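Local coordinates for hypothetical protein Atu2299 (Agrobacterium tumefaciens, PDB 2HLY), which is of unknown function but belongs to the DUF2026 family, a probable relative of the clan CA, papain-like peptidases, at residues Val92-Pro104 with Val115-Met127. Numbering follows the deposited sequence.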
# COMPACT_ATOMS: atom_id res chain seq x y z
N VAL A 92 -4.92 -3.85 -1.42
CA VAL A 92 -5.02 -4.51 -2.72
C VAL A 92 -5.48 -5.94 -2.51
O VAL A 92 -5.07 -6.59 -1.54
CB VAL A 92 -3.65 -4.52 -3.44
CG1 VAL A 92 -3.75 -5.25 -4.78
CG2 VAL A 92 -3.21 -3.09 -3.69
N GLU A 93 -6.36 -6.41 -3.40
CA GLU A 93 -6.75 -7.81 -3.45
C GLU A 93 -6.30 -8.34 -4.80
O GLU A 93 -6.69 -7.81 -5.84
CB GLU A 93 -8.26 -7.93 -3.26
CG GLU A 93 -8.66 -7.42 -1.88
CD GLU A 93 -10.10 -7.71 -1.51
OE1 GLU A 93 -10.81 -8.35 -2.32
OE2 GLU A 93 -10.49 -7.28 -0.41
N ALA A 94 -5.43 -9.35 -4.78
CA ALA A 94 -4.86 -9.84 -6.03
C ALA A 94 -4.66 -11.34 -5.97
O ALA A 94 -3.92 -11.82 -5.13
CB ALA A 94 -3.52 -9.16 -6.31
N ASP A 95 -5.32 -12.07 -6.88
CA ASP A 95 -5.10 -13.51 -6.99
C ASP A 95 -5.37 -14.19 -5.64
O ASP A 95 -4.72 -15.19 -5.29
CB ASP A 95 -3.66 -13.78 -7.44
CG ASP A 95 -3.55 -14.85 -8.52
OD1 ASP A 95 -4.57 -15.17 -9.16
OD2 ASP A 95 -2.42 -15.35 -8.74
N GLY A 96 -6.32 -13.63 -4.89
CA GLY A 96 -6.71 -14.15 -3.57
C GLY A 96 -5.93 -13.54 -2.41
O GLY A 96 -6.38 -13.65 -1.25
N TRP A 97 -4.80 -12.90 -2.69
CA TRP A 97 -3.95 -12.31 -1.66
C TRP A 97 -4.43 -10.93 -1.24
O TRP A 97 -4.84 -10.13 -2.10
CB TRP A 97 -2.48 -12.19 -2.15
CG TRP A 97 -1.84 -13.52 -2.32
CD1 TRP A 97 -1.87 -14.31 -3.44
CD2 TRP A 97 -1.17 -14.27 -1.31
NE1 TRP A 97 -1.21 -15.50 -3.19
CE2 TRP A 97 -0.78 -15.50 -1.89
CE3 TRP A 97 -0.83 -14.02 0.02
CZ2 TRP A 97 -0.08 -16.48 -1.17
CZ3 TRP A 97 -0.13 -15.00 0.74
CH2 TRP A 97 0.23 -16.21 0.13
N ALA A 98 -4.37 -10.67 0.06
CA ALA A 98 -4.50 -9.30 0.60
C ALA A 98 -3.09 -8.76 0.72
O ALA A 98 -2.22 -9.35 1.40
CB ALA A 98 -5.15 -9.34 1.97
N ILE A 99 -2.84 -7.63 0.05
CA ILE A 99 -1.55 -6.99 0.11
C ILE A 99 -1.73 -5.53 0.49
O ILE A 99 -2.53 -4.82 -0.13
CB ILE A 99 -0.79 -7.11 -1.24
CG1 ILE A 99 -0.76 -8.58 -1.68
CG2 ILE A 99 0.64 -6.59 -1.06
CD1 ILE A 99 -0.17 -8.84 -3.05
N ASP A 100 -1.00 -5.10 1.51
CA ASP A 100 -1.05 -3.69 1.89
C ASP A 100 0.35 -3.14 1.72
O ASP A 100 1.21 -3.30 2.59
CB ASP A 100 -1.56 -3.52 3.33
CG ASP A 100 -1.90 -2.09 3.65
OD1 ASP A 100 -1.29 -1.18 3.03
OD2 ASP A 100 -2.80 -1.87 4.50
N PHE A 101 0.59 -2.50 0.58
CA PHE A 101 1.94 -1.97 0.30
C PHE A 101 2.33 -0.80 1.21
O PHE A 101 3.49 -0.42 1.21
CB PHE A 101 2.07 -1.55 -1.16
CG PHE A 101 2.06 -2.69 -2.11
CD1 PHE A 101 3.17 -3.50 -2.24
CD2 PHE A 101 0.94 -2.94 -2.92
CE1 PHE A 101 3.16 -4.59 -3.13
CE2 PHE A 101 0.94 -4.02 -3.82
CZ PHE A 101 2.06 -4.82 -3.93
N MET A 102 1.36 -0.23 1.94
CA MET A 102 1.66 0.86 2.85
C MET A 102 2.24 0.36 4.17
O MET A 102 2.72 1.16 4.97
CB MET A 102 0.39 1.69 3.15
CG MET A 102 0.69 3.00 3.87
SD MET A 102 -0.84 3.92 4.02
CE MET A 102 -0.37 5.12 5.29
N ALA A 103 2.17 -0.95 4.42
CA ALA A 103 2.48 -1.45 5.76
C ALA A 103 3.82 -0.97 6.33
O ALA A 103 3.91 -0.67 7.54
CB ALA A 103 2.34 -2.99 5.84
N PRO A 104 4.90 -0.92 5.51
CA PRO A 104 6.18 -0.42 6.07
C PRO A 104 6.11 1.02 6.62
O PRO A 104 6.99 1.41 7.40
CB PRO A 104 7.16 -0.54 4.89
CG PRO A 104 6.55 -1.65 4.02
CD PRO A 104 5.06 -1.37 4.11
N VAL A 115 4.85 0.76 16.12
CA VAL A 115 4.65 -0.26 15.10
C VAL A 115 5.90 -0.39 14.24
O VAL A 115 6.35 0.60 13.66
CB VAL A 115 3.42 0.07 14.22
CG1 VAL A 115 3.26 -0.98 13.12
CG2 VAL A 115 2.19 0.14 15.09
N PRO A 116 6.47 -1.61 14.17
CA PRO A 116 7.60 -1.94 13.29
C PRO A 116 7.19 -1.86 11.82
O PRO A 116 6.00 -1.94 11.50
CB PRO A 116 7.90 -3.41 13.63
CG PRO A 116 7.24 -3.67 14.92
CD PRO A 116 6.06 -2.78 14.97
N ALA A 117 8.18 -1.70 10.95
CA ALA A 117 7.94 -1.72 9.50
C ALA A 117 8.15 -3.14 8.98
O ALA A 117 9.28 -3.65 9.00
CB ALA A 117 8.89 -0.75 8.80
N LYS A 118 7.07 -3.80 8.54
CA LYS A 118 7.16 -5.15 7.99
C LYS A 118 6.23 -5.31 6.79
O LYS A 118 5.32 -4.51 6.58
CB LYS A 118 6.82 -6.22 9.04
CG LYS A 118 7.65 -6.21 10.32
CD LYS A 118 7.28 -7.39 11.20
CE LYS A 118 7.94 -7.32 12.56
NZ LYS A 118 7.72 -8.58 13.32
N MET A 119 6.45 -6.36 6.00
CA MET A 119 5.56 -6.67 4.90
C MET A 119 4.18 -7.13 5.38
O MET A 119 4.10 -7.93 6.31
CB MET A 119 6.16 -7.78 4.04
CG MET A 119 5.20 -8.31 2.99
SD MET A 119 5.88 -9.47 1.81
CE MET A 119 6.02 -10.94 2.81
N PHE A 120 3.11 -6.66 4.71
CA PHE A 120 1.80 -7.30 4.86
C PHE A 120 1.33 -7.91 3.53
O PHE A 120 0.97 -7.21 2.59
CB PHE A 120 0.71 -6.36 5.39
CG PHE A 120 -0.55 -7.10 5.71
CD1 PHE A 120 -0.71 -7.70 6.97
CD2 PHE A 120 -1.52 -7.31 4.73
CE1 PHE A 120 -1.86 -8.46 7.26
CE2 PHE A 120 -2.65 -8.09 5.00
CZ PHE A 120 -2.82 -8.65 6.27
N GLN A 121 1.33 -9.24 3.49
CA GLN A 121 0.87 -9.99 2.32
C GLN A 121 0.36 -11.33 2.88
O GLN A 121 1.16 -12.16 3.34
CB GLN A 121 2.02 -10.22 1.33
CG GLN A 121 1.58 -11.06 0.11
CD GLN A 121 2.68 -11.42 -0.87
OE1 GLN A 121 2.39 -12.05 -1.88
NE2 GLN A 121 3.93 -11.02 -0.58
N ARG A 122 -0.96 -11.51 2.87
CA ARG A 122 -1.58 -12.69 3.49
C ARG A 122 -2.79 -13.14 2.66
O ARG A 122 -3.41 -12.31 1.99
CB ARG A 122 -2.04 -12.38 4.93
CG ARG A 122 -0.93 -11.90 5.89
CD ARG A 122 -1.36 -12.05 7.36
NE ARG A 122 -1.58 -13.46 7.67
CZ ARG A 122 -2.59 -13.95 8.40
NH1 ARG A 122 -3.49 -13.15 8.98
NH2 ARG A 122 -2.71 -15.26 8.55
N PRO A 123 -3.15 -14.43 2.73
CA PRO A 123 -4.32 -14.86 1.95
C PRO A 123 -5.60 -14.18 2.46
O PRO A 123 -5.80 -14.08 3.66
CB PRO A 123 -4.39 -16.38 2.21
CG PRO A 123 -3.00 -16.77 2.67
CD PRO A 123 -2.53 -15.55 3.46
N LEU A 124 -6.45 -13.73 1.54
CA LEU A 124 -7.74 -13.17 1.97
C LEU A 124 -8.55 -14.20 2.76
O LEU A 124 -9.32 -13.84 3.67
CB LEU A 124 -8.54 -12.70 0.75
CG LEU A 124 -8.21 -11.31 0.23
CD1 LEU A 124 -8.78 -11.14 -1.16
CD2 LEU A 124 -8.76 -10.26 1.17
N SER A 125 -8.37 -15.47 2.41
CA SER A 125 -9.04 -16.58 3.10
C SER A 125 -8.68 -16.67 4.59
O SER A 125 -9.37 -17.33 5.36
CB SER A 125 -8.71 -17.89 2.39
OG SER A 125 -7.31 -18.09 2.33
N ALA A 126 -7.60 -16.01 4.98
CA ALA A 126 -7.17 -15.95 6.38
C ALA A 126 -7.79 -14.79 7.18
O ALA A 126 -7.53 -14.65 8.38
CB ALA A 126 -5.63 -15.88 6.44
N MET A 127 -8.59 -13.96 6.52
CA MET A 127 -9.19 -12.80 7.19
C MET A 127 -9.98 -13.15 8.44
O MET A 127 -10.75 -14.13 8.46
CB MET A 127 -10.09 -12.01 6.24
CG MET A 127 -10.44 -10.62 6.80
SD MET A 127 -11.44 -9.68 5.66
CE MET A 127 -13.08 -10.29 5.98
O HOH W 1 4.46 -2.57 9.40
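With CG beside its backbone N (chi1 -68°), Trp-97 swings its six-membered ring back across strand 120-123, although its CB leaves the backbone heading away. CZ3 then lies 3.7 Å from Pro-123 CD, the two side chains running alongside each other, and Gln-121 OE1 sits over one face of the indole, offset toward the rim. Gln-121 is extended, its CG pointing opposite the backbone N (chi1 178°); that course brings CG to 3.9 Å from Ile-99 CG1, while NE2 reaches the carbonyl of Ile-8. On the sheet face away from Ile-99 and Gln-121, Ala-98 CB lies 3.8 Å from Leu-124 CD2 and near the Phe-120 ring, whose CB is 3.8 Å from Ala-103 CB. Leu-124 crosses Glu-93 at about a right angle, both methyls against one carboxylate face (CD1 to OE1 3.6 Å); OE1 pairs with Lys-57 and OE2 with Trp-91. The antiparallel pairing rests on the 167° between strands 97-100 and 120-123 and on two bonds, Ala-98 N to Arg-122 O (2.7 Å) and Arg-122 N to Ala-98 O (2.9 Å). One further bond, Leu-124 N to Gly-96 O (2.8 Å), joins turn 94-97 to the 3-10 start. Past the strands, a water donates to Ala-103 O and Pro-116 O and accepts from Lys-118 N. The contact thus makes 120-123 the outermost strand of a four-stranded antiparallel sheet, with mixed polar and apolar side chains on each face.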